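Local coordinates for protein methionine gamma-lyase (Trichomonas vaginalis, PDB 1PFF) that belongs to the Cys/Met metabolism family of PLP-dependent enzymes and probably works as a pyridoxal-phosphate enzyme, assembled from four subunits, at residues H12-A17 and C159-I164; W31-A36 and I165-S170; I100-A105 and T129-L134; S125-N130 and T195-V200. All coordinates share one frame; numbering follows the deposited sequence.

Interaction 1. Residues H12-A17 and C159-I164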
loop_
_atom_site.group_PDB
_atom_site.type_symbol
_atom_site.label_atom_id
_atom_site.label_comp_id
_atom_site.label_asym_id
_atom_site.label_seq_id
_atom_site.Cartn_x
_atom_site.Cartn_y
_atom_site.Cartn_z
ATOM N N HIS A 12 3.355 5.811 28.373
ATOM C CA HIS A 12 4.002 6.853 29.188
ATOM C C HIS A 12 5.528 6.775 29.114
ATOM O O HIS A 12 6.228 7.056 30.094
ATOM C CB HIS A 12 3.527 6.833 30.649
ATOM C CG HIS A 12 2.063 6.560 30.803
ATOM N ND1 HIS A 12 1.576 5.588 31.648
ATOM C CD2 HIS A 12 0.982 7.123 30.211
ATOM C CE1 HIS A 12 0.256 5.574 31.584
ATOM N NE2 HIS A 12 -0.129 6.487 30.710
ATOM N N ALA A 13 6.022 6.420 27.933
ATOM C CA ALA A 13 7.455 6.308 27.674
ATOM C C ALA A 13 8.014 7.622 27.129
ATOM O O ALA A 13 7.276 8.433 26.562
ATOM C CB ALA A 13 7.695 5.202 26.687
ATOM N N GLU A 14 9.324 7.818 27.284
ATOM C CA GLU A 14 10.022 8.933 26.643
ATOM C C GLU A 14 10.111 8.728 25.134
ATOM O O GLU A 14 10.007 9.678 24.356
ATOM C CB GLU A 14 11.442 9.072 27.201
ATOM C CG GLU A 14 11.500 9.437 28.671
ATOM C CD GLU A 14 12.909 9.694 29.177
ATOM O OE1 GLU A 14 13.864 9.853 28.362
ATOM O OE2 GLU A 14 13.053 9.752 30.416
ATOM N N ALA A 15 10.307 7.481 24.721
ATOM C CA ALA A 15 10.545 7.180 23.308
ATOM C C ALA A 15 10.113 5.762 22.941
ATOM O O ALA A 15 9.913 4.901 23.806
ATOM C CB ALA A 15 12.039 7.400 22.956
ATOM N N CYS A 16 9.980 5.523 21.644
ATOM C CA CYS A 16 9.620 4.205 21.161
ATOM C C CYS A 16 10.329 3.916 19.842
ATOM O O CYS A 16 10.615 4.832 19.066
ATOM C CB CYS A 16 8.103 4.107 21.022
ATOM S SG CYS A 16 7.504 2.734 20.037
ATOM N N ALA A 17 10.651 2.642 19.633
ATOM C CA ALA A 17 11.251 2.156 18.395
ATOM C C ALA A 17 10.349 1.064 17.837
ATOM O O ALA A 17 10.073 0.077 18.517
ATOM C CB ALA A 17 12.654 1.604 18.657
ATOM N N CYS A 159 9.452 0.369 23.920
ATOM C CA CYS A 159 9.252 1.642 24.606
ATOM C C CYS A 159 10.155 1.759 25.821
ATOM O O CYS A 159 10.213 0.843 26.646
ATOM C CB CYS A 159 7.805 1.777 25.071
ATOM S SG CYS A 159 6.622 1.576 23.732
ATOM N N SER A 160 10.834 2.897 25.949
ATOM C CA SER A 160 11.781 3.109 27.047
ATOM C C SER A 160 12.202 4.578 27.120
ATOM O O SER A 160 11.611 5.436 26.439
ATOM C CB SER A 160 13.011 2.192 26.870
ATOM O OG SER A 160 13.778 2.103 28.067
ATOM N N ARG A 161 13.208 4.857 27.951
ATOM C CA ARG A 161 13.853 6.173 28.017
ATOM C C ARG A 161 14.499 6.486 26.674
ATOM O O ARG A 161 14.895 5.564 25.951
ATOM C CB ARG A 161 14.959 6.185 29.079
ATOM C CG ARG A 161 14.607 5.538 30.397
ATOM C CD ARG A 161 15.559 5.864 31.541
ATOM N NE ARG A 161 16.971 5.686 31.194
ATOM C CZ ARG A 161 17.724 4.651 31.566
ATOM N NH1 ARG A 161 17.210 3.662 32.289
ATOM N NH2 ARG A 161 19.002 4.601 31.201
ATOM N N ALA A 162 14.630 7.775 26.358
ATOM C CA ALA A 162 15.213 8.218 25.086
ATOM C C ALA A 162 16.607 7.641 24.827
ATOM O O ALA A 162 16.915 7.199 23.708
ATOM C CB ALA A 162 15.245 9.740 25.010
ATOM N N ASP A 163 17.441 7.628 25.860
ATOM C CA ASP A 163 18.808 7.148 25.691
ATOM C C ASP A 163 18.900 5.640 25.407
ATOM O O ASP A 163 19.712 5.218 24.579
ATOM C CB ASP A 163 19.733 7.635 26.826
ATOM C CG ASP A 163 19.449 6.986 28.177
ATOM O OD1 ASP A 163 18.385 6.360 28.386
ATOM O OD2 ASP A 163 20.272 7.073 29.118
ATOM N N ILE A 164 18.050 4.845 26.055
ATOM C CA ILE A 164 17.921 3.420 25.733
ATOM C C ILE A 164 17.414 3.205 24.294
ATOM O O ILE A 164 18.015 2.442 23.532
ATOM C CB ILE A 164 17.013 2.685 26.754
ATOM C CG1 ILE A 164 17.718 2.575 28.112
ATOM C CG2 ILE A 164 16.643 1.275 26.239
ATOM C CD1 ILE A 164 16.816 2.130 29.248
HETATM O O HOH W 1 16.962 9.371 28.267
#

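Interaction 2. Residues W31-A36 and I165-S170. With EDO (1,2-ethanediol), chain M.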
loop_
_atom_site.group_PDB
_atom_site.type_symbol
_atom_site.label_atom_id
_atom_site.label_comp_id
_atom_site.label_asym_id
_atom_site.label_seq_id
_atom_site.Cartn_x
_atom_site.Cartn_y
_atom_site.Cartn_z
ATOM N N TRP A 31 19.879 -8.213 22.650
ATOM C CA TRP A 31 21.231 -8.280 22.079
ATOM C C TRP A 31 21.981 -6.956 22.290
ATOM O O TRP A 31 23.192 -6.953 22.485
ATOM C CB TRP A 31 21.215 -8.598 20.581
ATOM C CG TRP A 31 20.734 -9.971 20.164
ATOM C CD1 TRP A 31 19.562 -10.262 19.515
ATOM C CD2 TRP A 31 21.436 -11.215 20.289
ATOM N NE1 TRP A 31 19.483 -11.610 19.250
ATOM C CE2 TRP A 31 20.615 -12.223 19.726
ATOM C CE3 TRP A 31 22.669 -11.591 20.842
ATOM C CZ2 TRP A 31 20.990 -13.573 19.689
ATOM C CZ3 TRP A 31 23.044 -12.941 20.804
ATOM C CH2 TRP A 31 22.201 -13.911 20.228
ATOM N N THR A 32 21.260 -5.832 22.248
ATOM C CA THR A 32 21.879 -4.512 22.418
ATOM C C THR A 32 22.572 -4.342 23.773
ATOM O O THR A 32 23.622 -3.689 23.873
ATOM C CB THR A 32 20.810 -3.412 22.237
ATOM O OG1 THR A 32 20.323 -3.444 20.891
ATOM C CG2 THR A 32 21.416 -2.014 22.371
ATOM N N PHE A 33 21.973 -4.921 24.810
ATOM C CA PHE A 33 22.391 -4.653 26.188
ATOM C C PHE A 33 23.103 -5.817 26.869
ATOM O O PHE A 33 23.355 -5.798 28.086
ATOM C CB PHE A 33 21.209 -4.118 27.013
ATOM C CG PHE A 33 20.701 -2.785 26.518
ATOM C CD1 PHE A 33 19.478 -2.689 25.851
ATOM C CD2 PHE A 33 21.470 -1.639 26.669
ATOM C CE1 PHE A 33 19.022 -1.456 25.357
ATOM C CE2 PHE A 33 21.020 -0.402 26.192
ATOM C CZ PHE A 33 19.796 -0.316 25.532
ATOM N N LEU A 34 23.451 -6.813 26.065
ATOM C CA LEU A 34 24.206 -7.970 26.536
ATOM C C LEU A 34 25.536 -8.068 25.801
ATOM O O LEU A 34 25.729 -7.435 24.762
ATOM C CB LEU A 34 23.403 -9.266 26.328
ATOM C CG LEU A 34 22.161 -9.461 27.208
ATOM C CD1 LEU A 34 21.373 -10.701 26.783
ATOM C CD2 LEU A 34 22.486 -9.499 28.732
ATOM N N LYS A 35 26.435 -8.870 26.360
ATOM C CA LYS A 35 27.691 -9.251 25.726
ATOM C C LYS A 35 28.104 -10.595 26.304
ATOM O O LYS A 35 27.569 -11.026 27.334
ATOM C CB LYS A 35 28.783 -8.197 25.950
ATOM C CG LYS A 35 29.086 -7.878 27.405
ATOM C CD LYS A 35 30.236 -6.912 27.515
ATOM C CE LYS A 35 30.174 -6.138 28.821
ATOM N NZ LYS A 35 29.942 -6.994 30.019
ATOM N N ALA A 36 29.031 -11.275 25.641
ATOM C CA ALA A 36 29.556 -12.528 26.178
ATOM C C ALA A 36 30.062 -12.248 27.591
ATOM O O ALA A 36 30.753 -11.249 27.821
ATOM C CB ALA A 36 30.682 -13.055 25.303
ATOM N N ILE A 165 16.323 3.882 23.927
ATOM C CA ILE A 165 15.773 3.764 22.571
ATOM C C ILE A 165 16.754 4.208 21.489
ATOM O O ILE A 165 16.769 3.641 20.398
ATOM C CB ILE A 165 14.429 4.521 22.435
ATOM C CG1 ILE A 165 13.334 3.852 23.288
ATOM C CG2 ILE A 165 14.014 4.614 20.947
ATOM C CD1 ILE A 165 13.199 2.333 23.052
ATOM N N ALA A 166 17.565 5.225 21.785
ATOM C CA ALA A 166 18.648 5.622 20.883
ATOM C C ALA A 166 19.551 4.434 20.525
ATOM O O ALA A 166 19.871 4.242 19.365
ATOM C CB ALA A 166 19.472 6.758 21.481
ATOM N N LYS A 167 19.939 3.643 21.524
ATOM C CA LYS A 167 20.788 2.456 21.322
ATOM C C LYS A 167 20.042 1.303 20.654
ATOM O O LYS A 167 20.595 0.600 19.803
ATOM C CB LYS A 167 21.375 1.988 22.656
ATOM C CG LYS A 167 22.443 2.913 23.216
ATOM C CD LYS A 167 23.158 2.267 24.396
ATOM C CE LYS A 167 24.339 3.119 24.849
ATOM N NZ LYS A 167 24.675 2.874 26.286
ATOM N N VAL A 168 18.782 1.108 21.042
ATOM C CA VAL A 168 17.930 0.095 20.416
ATOM C C VAL A 168 17.854 0.349 18.904
ATOM O O VAL A 168 17.996 -0.584 18.119
ATOM C CB VAL A 168 16.508 0.043 21.055
ATOM C CG1 VAL A 168 15.547 -0.848 20.230
ATOM C CG2 VAL A 168 16.583 -0.433 22.502
ATOM N N LYS A 169 17.674 1.611 18.508
ATOM C CA LYS A 169 17.570 1.971 17.094
ATOM C C LYS A 169 18.901 1.844 16.364
ATOM O O LYS A 169 18.993 1.177 15.323
ATOM C CB LYS A 169 17.043 3.404 16.935
ATOM C CG LYS A 169 15.558 3.553 17.228
ATOM C CD LYS A 169 15.067 4.970 16.978
ATOM C CE LYS A 169 13.545 5.010 17.025
ATOM N NZ LYS A 169 13.016 6.364 16.705
ATOM N N SER A 170 19.932 2.491 16.906
ATOM C CA SER A 170 21.195 2.606 16.180
ATOM C C SER A 170 22.012 1.315 16.224
ATOM O O SER A 170 22.771 1.028 15.295
ATOM C CB SER A 170 22.008 3.821 16.652
ATOM O OG SER A 170 22.417 3.689 17.998
HETATM C C1 EDO M . 27.149 1.842 29.456
HETATM O O1 EDO M . 27.652 2.220 28.182
HETATM C C2 EDO M . 25.644 1.602 29.375
HETATM O O2 EDO M . 25.364 0.575 28.434
#

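Interaction 3. Residues I100-A105 and T129-L134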
loop_
_atom_site.group_PDB
_atom_site.type_symbol
_atom_site.label_atom_id
_atom_site.label_comp_id
_atom_site.label_asym_id
_atom_site.label_seq_id
_atom_site.Cartn_x
_atom_site.Cartn_y
_atom_site.Cartn_z
ATOM N N ILE A 100 2.609 -12.372 36.927
ATOM C CA ILE A 100 3.806 -11.949 37.652
ATOM C C ILE A 100 3.615 -10.522 38.170
ATOM O O ILE A 100 3.218 -9.622 37.411
ATOM C CB ILE A 100 5.063 -12.068 36.753
ATOM C CG1 ILE A 100 5.270 -13.532 36.339
ATOM C CG2 ILE A 100 6.309 -11.510 37.470
ATOM C CD1 ILE A 100 6.128 -13.723 35.055
ATOM N N ASP A 101 3.899 -10.329 39.459
ATOM C CA ASP A 101 3.813 -9.018 40.082
ATOM C C ASP A 101 4.924 -8.103 39.547
ATOM O O ASP A 101 6.096 -8.242 39.924
ATOM C CB ASP A 101 3.890 -9.164 41.608
ATOM C CG ASP A 101 3.558 -7.883 42.336
ATOM O OD1 ASP A 101 2.986 -7.974 43.438
ATOM O OD2 ASP A 101 3.844 -6.744 41.907
ATOM N N ILE A 102 4.549 -7.175 38.663
ATOM C CA ILE A 102 5.527 -6.310 37.986
ATOM C C ILE A 102 6.281 -5.436 38.988
ATOM O O ILE A 102 7.516 -5.406 38.990
ATOM C CB ILE A 102 4.842 -5.429 36.893
ATOM C CG1 ILE A 102 4.235 -6.300 35.776
ATOM C CG2 ILE A 102 5.829 -4.416 36.323
ATOM C CD1 ILE A 102 3.268 -5.528 34.847
ATOM N N GLU A 103 5.537 -4.720 39.831
ATOM C CA GLU A 103 6.145 -3.841 40.828
ATOM C C GLU A 103 7.124 -4.620 41.728
ATOM O O GLU A 103 8.236 -4.149 42.012
ATOM C CB GLU A 103 5.062 -3.135 41.656
ATOM C CG GLU A 103 5.592 -2.176 42.712
ATOM C CD GLU A 103 4.594 -1.092 43.102
ATOM O OE1 GLU A 103 3.388 -1.212 42.781
ATOM O OE2 GLU A 103 5.021 -0.103 43.737
ATOM N N ASP A 104 6.721 -5.819 42.145
ATOM C CA ASP A 104 7.567 -6.641 43.012
ATOM C C ASP A 104 8.783 -7.202 42.283
ATOM O O ASP A 104 9.870 -7.300 42.867
ATOM C CB ASP A 104 6.773 -7.781 43.660
ATOM C CG ASP A 104 7.611 -8.567 44.647
ATOM O OD1 ASP A 104 7.930 -8.014 45.718
ATOM O OD2 ASP A 104 8.035 -9.718 44.418
ATOM N N ALA A 105 8.598 -7.583 41.014
ATOM C CA ALA A 105 9.711 -8.028 40.186
ATOM C C ALA A 105 10.766 -6.931 40.062
ATOM O O ALA A 105 11.960 -7.197 40.205
ATOM C CB ALA A 105 9.226 -8.483 38.796
ATOM N N THR A 129 -2.311 -2.382 31.013
ATOM C CA THR A 129 -1.148 -2.330 31.900
ATOM C C THR A 129 -0.096 -1.391 31.329
ATOM O O THR A 129 0.175 -1.408 30.128
ATOM C CB THR A 129 -0.555 -3.759 32.071
ATOM O OG1 THR A 129 -1.532 -4.589 32.714
ATOM C CG2 THR A 129 0.641 -3.777 33.057
ATOM N N ASN A 130 0.503 -0.580 32.201
ATOM C CA ASN A 130 1.644 0.244 31.809
ATOM C C ASN A 130 2.850 -0.088 32.676
ATOM O O ASN A 130 3.078 0.572 33.688
ATOM C CB ASN A 130 1.280 1.730 31.903
ATOM C CG ASN A 130 0.079 2.082 31.039
ATOM O OD1 ASN A 130 -0.956 2.554 31.539
ATOM N ND2 ASN A 130 0.197 1.823 29.743
ATOM N N PRO A 131 3.615 -1.118 32.297
ATOM C CA PRO A 131 4.711 -1.603 33.148
ATOM C C PRO A 131 5.739 -0.527 33.493
ATOM O O PRO A 131 6.327 -0.593 34.582
ATOM C CB PRO A 131 5.348 -2.735 32.314
ATOM C CG PRO A 131 4.227 -3.186 31.388
ATOM C CD PRO A 131 3.503 -1.894 31.043
ATOM N N LEU A 132 5.939 0.450 32.607
ATOM C CA LEU A 132 6.899 1.532 32.863
ATOM C C LEU A 132 6.536 2.332 34.120
ATOM O O LEU A 132 7.419 2.776 34.849
ATOM C CB LEU A 132 7.039 2.468 31.651
ATOM C CG LEU A 132 7.556 1.863 30.337
ATOM C CD1 LEU A 132 7.673 2.971 29.299
ATOM C CD2 LEU A 132 8.894 1.140 30.502
ATOM N N ASP A 133 5.231 2.476 34.371
ATOM C CA ASP A 133 4.700 3.172 35.550
ATOM C C ASP A 133 5.149 2.486 36.833
ATOM O O ASP A 133 5.253 3.122 37.889
ATOM C CB ASP A 133 3.170 3.158 35.533
ATOM C CG ASP A 133 2.573 4.065 34.472
ATOM O OD1 ASP A 133 3.084 4.124 33.337
ATOM O OD2 ASP A 133 1.563 4.757 34.689
ATOM N N LEU A 134 5.402 1.185 36.728
ATOM C CA LEU A 134 5.804 0.379 37.866
ATOM C C LEU A 134 7.319 0.166 37.962
ATOM O O LEU A 134 7.781 -0.675 38.740
ATOM C CB LEU A 134 5.070 -0.964 37.833
ATOM C CG LEU A 134 3.544 -0.843 37.817
ATOM C CD1 LEU A 134 2.926 -2.234 37.631
ATOM C CD2 LEU A 134 3.024 -0.149 39.081
#

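Interaction 4. Residues S125-N130 and T195-V200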
loop_
_atom_site.group_PDB
_atom_site.type_symbol
_atom_site.label_atom_id
_atom_site.label_comp_id
_atom_site.label_asym_id
_atom_site.label_seq_id
_atom_site.Cartn_x
_atom_site.Cartn_y
_atom_site.Cartn_z
ATOM N N SER A 125 -1.555 -5.215 26.670
ATOM C CA SER A 125 -1.590 -4.002 25.826
ATOM C C SER A 125 -1.464 -2.736 26.690
ATOM O O SER A 125 -1.731 -2.788 27.895
ATOM C CB SER A 125 -2.873 -3.945 24.976
ATOM O OG SER A 125 -3.853 -3.148 25.619
ATOM N N PRO A 126 -1.078 -1.606 26.084
ATOM C CA PRO A 126 -0.933 -0.335 26.815
ATOM C C PRO A 126 -2.268 0.146 27.392
ATOM O O PRO A 126 -2.262 0.962 28.312
ATOM C CB PRO A 126 -0.457 0.643 25.734
ATOM C CG PRO A 126 0.111 -0.239 24.648
ATOM C CD PRO A 126 -0.788 -1.441 24.644
ATOM N N ILE A 127 -3.382 -0.374 26.875
ATOM C CA ILE A 127 -4.718 -0.059 27.401
ATOM C C ILE A 127 -4.937 -0.601 28.825
ATOM O O ILE A 127 -5.606 0.041 29.632
ATOM C CB ILE A 127 -5.847 -0.564 26.431
ATOM C CG1 ILE A 127 -5.664 -0.012 25.011
ATOM C CG2 ILE A 127 -7.257 -0.211 26.958
ATOM C CD1 ILE A 127 -5.531 1.533 24.928
ATOM N N LEU A 128 -4.350 -1.756 29.144
ATOM C CA LEU A 128 -4.664 -2.427 30.406
ATOM C C LEU A 128 -3.565 -2.369 31.462
ATOM O O LEU A 128 -3.859 -2.329 32.656
ATOM C CB LEU A 128 -5.061 -3.877 30.147
ATOM C CG LEU A 128 -6.259 -4.104 29.218
ATOM C CD1 LEU A 128 -6.617 -5.597 29.185
ATOM C CD2 LEU A 128 -7.466 -3.236 29.577
ATOM N N THR A 129 -2.311 -2.382 31.013
ATOM C CA THR A 129 -1.148 -2.330 31.900
ATOM C C THR A 129 -0.096 -1.391 31.329
ATOM O O THR A 129 0.175 -1.408 30.128
ATOM C CB THR A 129 -0.555 -3.759 32.071
ATOM O OG1 THR A 129 -1.532 -4.589 32.714
ATOM C CG2 THR A 129 0.641 -3.777 33.057
ATOM N N ASN A 130 0.503 -0.580 32.201
ATOM C CA ASN A 130 1.644 0.244 31.809
ATOM C C ASN A 130 2.850 -0.088 32.676
ATOM O O ASN A 130 3.078 0.572 33.688
ATOM C CB ASN A 130 1.280 1.730 31.903
ATOM C CG ASN A 130 0.079 2.082 31.039
ATOM O OD1 ASN A 130 -0.956 2.554 31.539
ATOM N ND2 ASN A 130 0.197 1.823 29.743
ATOM N N THR A 195 -8.574 2.537 17.193
ATOM C CA THR A 195 -9.598 1.585 17.646
ATOM C C THR A 195 -9.061 0.656 18.730
ATOM O O THR A 195 -9.748 -0.263 19.164
ATOM C CB THR A 195 -10.154 0.739 16.483
ATOM O OG1 THR A 195 -9.086 0.020 15.841
ATOM C CG2 THR A 195 -10.762 1.625 15.389
ATOM N N LEU A 196 -7.831 0.898 19.160
ATOM C CA LEU A 196 -7.178 0.021 20.131
ATOM C C LEU A 196 -7.930 -0.041 21.473
ATOM O O LEU A 196 -8.198 -1.126 21.990
ATOM C CB LEU A 196 -5.720 0.451 20.313
ATOM C CG LEU A 196 -4.909 -0.145 21.471
ATOM C CD1 LEU A 196 -4.595 -1.601 21.261
ATOM C CD2 LEU A 196 -3.638 0.675 21.671
ATOM N N ASP A 197 -8.289 1.120 22.014
ATOM C CA ASP A 197 -9.042 1.187 23.266
ATOM C C ASP A 197 -10.327 0.358 23.192
ATOM O O ASP A 197 -10.604 -0.471 24.068
ATOM C CB ASP A 197 -9.356 2.654 23.591
ATOM C CG ASP A 197 -10.074 2.827 24.921
ATOM O OD1 ASP A 197 -11.322 2.822 24.933
ATOM O OD2 ASP A 197 -9.472 3.014 25.992
ATOM N N MET A 198 -11.088 0.577 22.120
ATOM C CA MET A 198 -12.336 -0.133 21.868
ATOM C C MET A 198 -12.143 -1.653 21.783
ATOM O O MET A 198 -12.852 -2.413 22.437
ATOM C CB MET A 198 -12.958 0.416 20.574
ATOM C CG MET A 198 -14.214 -0.273 20.083
ATOM S SD MET A 198 -14.437 0.178 18.328
ATOM C CE MET A 198 -13.449 -1.030 17.522
ATOM N N ARG A 199 -11.184 -2.090 20.974
ATOM C CA ARG A 199 -10.983 -3.520 20.721
ATOM C C ARG A 199 -10.469 -4.265 21.956
ATOM O O ARG A 199 -10.898 -5.391 22.241
ATOM C CB ARG A 199 -10.028 -3.711 19.535
ATOM C CG ARG A 199 -10.714 -3.555 18.153
ATOM C CD ARG A 199 -9.787 -3.692 16.934
ATOM N NE ARG A 199 -8.755 -2.649 16.883
ATOM C CZ ARG A 199 -7.506 -2.807 17.324
ATOM N NH1 ARG A 199 -7.131 -3.968 17.861
ATOM N NH2 ARG A 199 -6.637 -1.810 17.233
ATOM N N VAL A 200 -9.545 -3.644 22.684
ATOM C CA VAL A 200 -8.981 -4.274 23.874
ATOM C C VAL A 200 -10.023 -4.407 24.981
ATOM O O VAL A 200 -10.154 -5.475 25.599
ATOM C CB VAL A 200 -7.729 -3.537 24.368
ATOM C CG1 VAL A 200 -7.382 -3.927 25.826
ATOM C CG2 VAL A 200 -6.560 -3.866 23.462
#

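Interaction 1. Residues H12-A17 and C159-I164
Glu14 reaches over the start of helix 162-177 and bonds its first turn. Its CB packs against the backbone there, 3.5 Å from Ala162 N. CG is anti to the carbonyl carbon (chi1 -65°), which turns the chain along Arg161, where CG lies 4.1 Å from Arg161 CA. The chain stays extended beyond that point, and OE1 lands 3.0 Å from Ala162 N in a nearly straight bond (175° at the hydrogen), the N-H arriving from above the carboxylate plane. The same OE1 rests 3.6 Å from Ala162 CB, and a water that donates to it accepts from Asp163 N. Two N-H groups after the N-cap residue Arg161 are thus served by one carboxylate oxygen, directly and through water; the helix start would probably favour its negative charge. Next to this, Ala15 and Ser160 form an antiparallel hydrogen-bonded pair, with Ala15 N to Ser160 O at 3.0 Å and Ser160 N to Ala15 O at 3.1 Å. The next pair, Cys16 and Cys159, is non-hydrogen-bonded, and its sulfurs pack SG to SG at 4.0 Å. The cysteine face of this strand pair lies against helix 2-11, through Ile7, while Ala15 and Ser160 face Ile165 of helix 162-177; strand 15-19 is outermost in the chain's large sheet, and strand 156-160 joins it to strand 138-142.

Interaction 2. Residues W31-A36 and I165-S170
Just ahead of Lys167 and Val168, which meet Phe33 across the contact, Ala166 O is gripped twice: Ser170 OG lies 2.9 Å from Ala166 O and Ser170 N lies 3.0 Å from it. The two donors come from opposite faces of the carbonyl plane, so this turn of helix 162-177 is tied by a side chain as well as by its backbone. Across the contact itself there is no hydrogen bond, and carbon does the touching. Phe33, at the end of helix 22-33, points its ring at the helix: CE1 is 3.9 Å from Val168 CG2, which sits at the ring edge near its plane. The Lys167 chain crosses the phenylalanine side chain at about a right angle, with CD 3.9 Å from Phe33 CE2 and CB 4.0 Å from Phe33 CZ. Thr32 fills in beside them. With its methyl anti to the backbone N, CG2 faces the helix and stands 3.8 Å from Lys167 O; the same methyl lies over the centre of one face of the Phe33 ring. The threonine hydroxyl instead bonds back to Ala28 O in its own helix. Extended to its end, Lys167 carries NZ away to a weak 3.2 Å bond with O2 of a 1,2-ethanediol. Trp31 is held by the second subunit, including Ile176 of that chain. The contact is therefore apolar in substance: the lysine lends its methylenes to the phenylalanine and carries its charged end away, to the diol, while the Thr32 and Ser170 hydroxyls bond back into their own helices.

Interaction 3. Residues I100-A105 and T129-L134
Ile102 carries most of the apolar contact, with one branch toward Thr129 and Pro131 and the other toward Leu134. CG1 stands anti to the carbonyl carbon (chi1 -63°), and from there CD1 runs tip to tip into the methyl of Thr129, with CD1 3.6 Å from Thr129 CG2. CB and the CG2 branch meet Leu134, the two side chains crossing at about a right angle: Ile102 CB is 3.8 Å from Leu134 CD1, and Ile102 CG2 is likewise 3.8 Å from Leu134 CB. Pro131 adds a looser touch, CG at 4.3 Å from Ile102 CD1. As a meeting of polar with apolar, Glu103 OE1 lies 3.9 Å from Leu134 CD2. No hydrogen bond runs between the two segments. Asp101, at the N-cap of helix 102-109, accepts from Asp104 N through OD2 at 3.0 Å, the N-H approaching from above the carboxylate plane, and its OD1 has a salt bridge to Lys239. In the loop the 3-10 turn closes with Leu134 N to Pro131 O at 2.9 Å. Thr129 turns its methyl to Ile102 while its hydroxyl bonds to Gln240 O, and the Gln240 side chain also takes the N-H of Ile102. The chemistry is thus divided: apolar groups join the helix start to the loop, while the Asp101 carboxylate, the Thr129 hydroxyl and the Ile102 N-H each have a partner on helix 234-240.

Interaction 4. Residues S125-N130 and T195-V200
The short, weakly bonded helix 125-128 passes the long helix 183-216 with Ile127 and Asp197 nearest, their CA atoms 6.1 Å apart, and no hydrogen bond crosses between them. Ile127 is the main side chain of the contact. It slides past Leu196 in the opposite direction, CG1 lying 3.6 Å from Leu196 CG, and its CD1 rests 3.9 Å from Asp197 CA. One turn further along the long helix from Leu196, Val200 also meets the isoleucine: its CG1 is 3.7 Å from Ile127 CB. That same methyl, anti to the backbone N (chi1 163°), also faces the end of Leu128, tip to tip, at 3.6 Å from Leu128 CG. The second methyl, CG2, sits 3.5 Å from Ser125 OG. This hydroxyl oxygen is the acceptor of an ST turn, taking the N-H of Ile127 at 3.1 Å, so the turn just ahead of Ile127 also places its oxygen against the valine. Val200 is wedged among three residues of the short helix. Asp197 brings OD2 to 4.0 Å from Ile127 CG2; OD2 forms a salt bridge with Lys201, and OD1 one with Arg202 of the third subunit. Asn130 ND2 bonds back to Pro126 O, in the carbonyl plane, and also to Glu11 of helix 2-11. That helix covers the contact too, Leu10 touching Pro126, Ile127 and Leu196, while Met243 packs on Leu128; the long helix also packs against the third subunit, where Met198 meets Arg202 of that chain.

Overall arrangement
All four contacts belong to one PLP-dependent enzyme chain. Interactions 1 and 2 lie closest, with centres about 13 Å apart, and share helix 162-177, where Ile164 packs on Phe33 and Ile165 on Ala15. Along the chain interaction 3 is nested inside the loops closed by interactions 1 and 2, which cross each other; interaction 4 crosses both. Interaction 3 meets interaction 1 through His12 and Asp133, and shares Thr129 and Asn130 with interaction 4, whereas interactions 2 and 4 stand about 28 Å apart, centre to centre. Together they run from edge strand 15-19 of the seven-stranded sheet, through helices and loops beside it, to long helix 183-216; neighbouring subunits touch interactions 2 and 4.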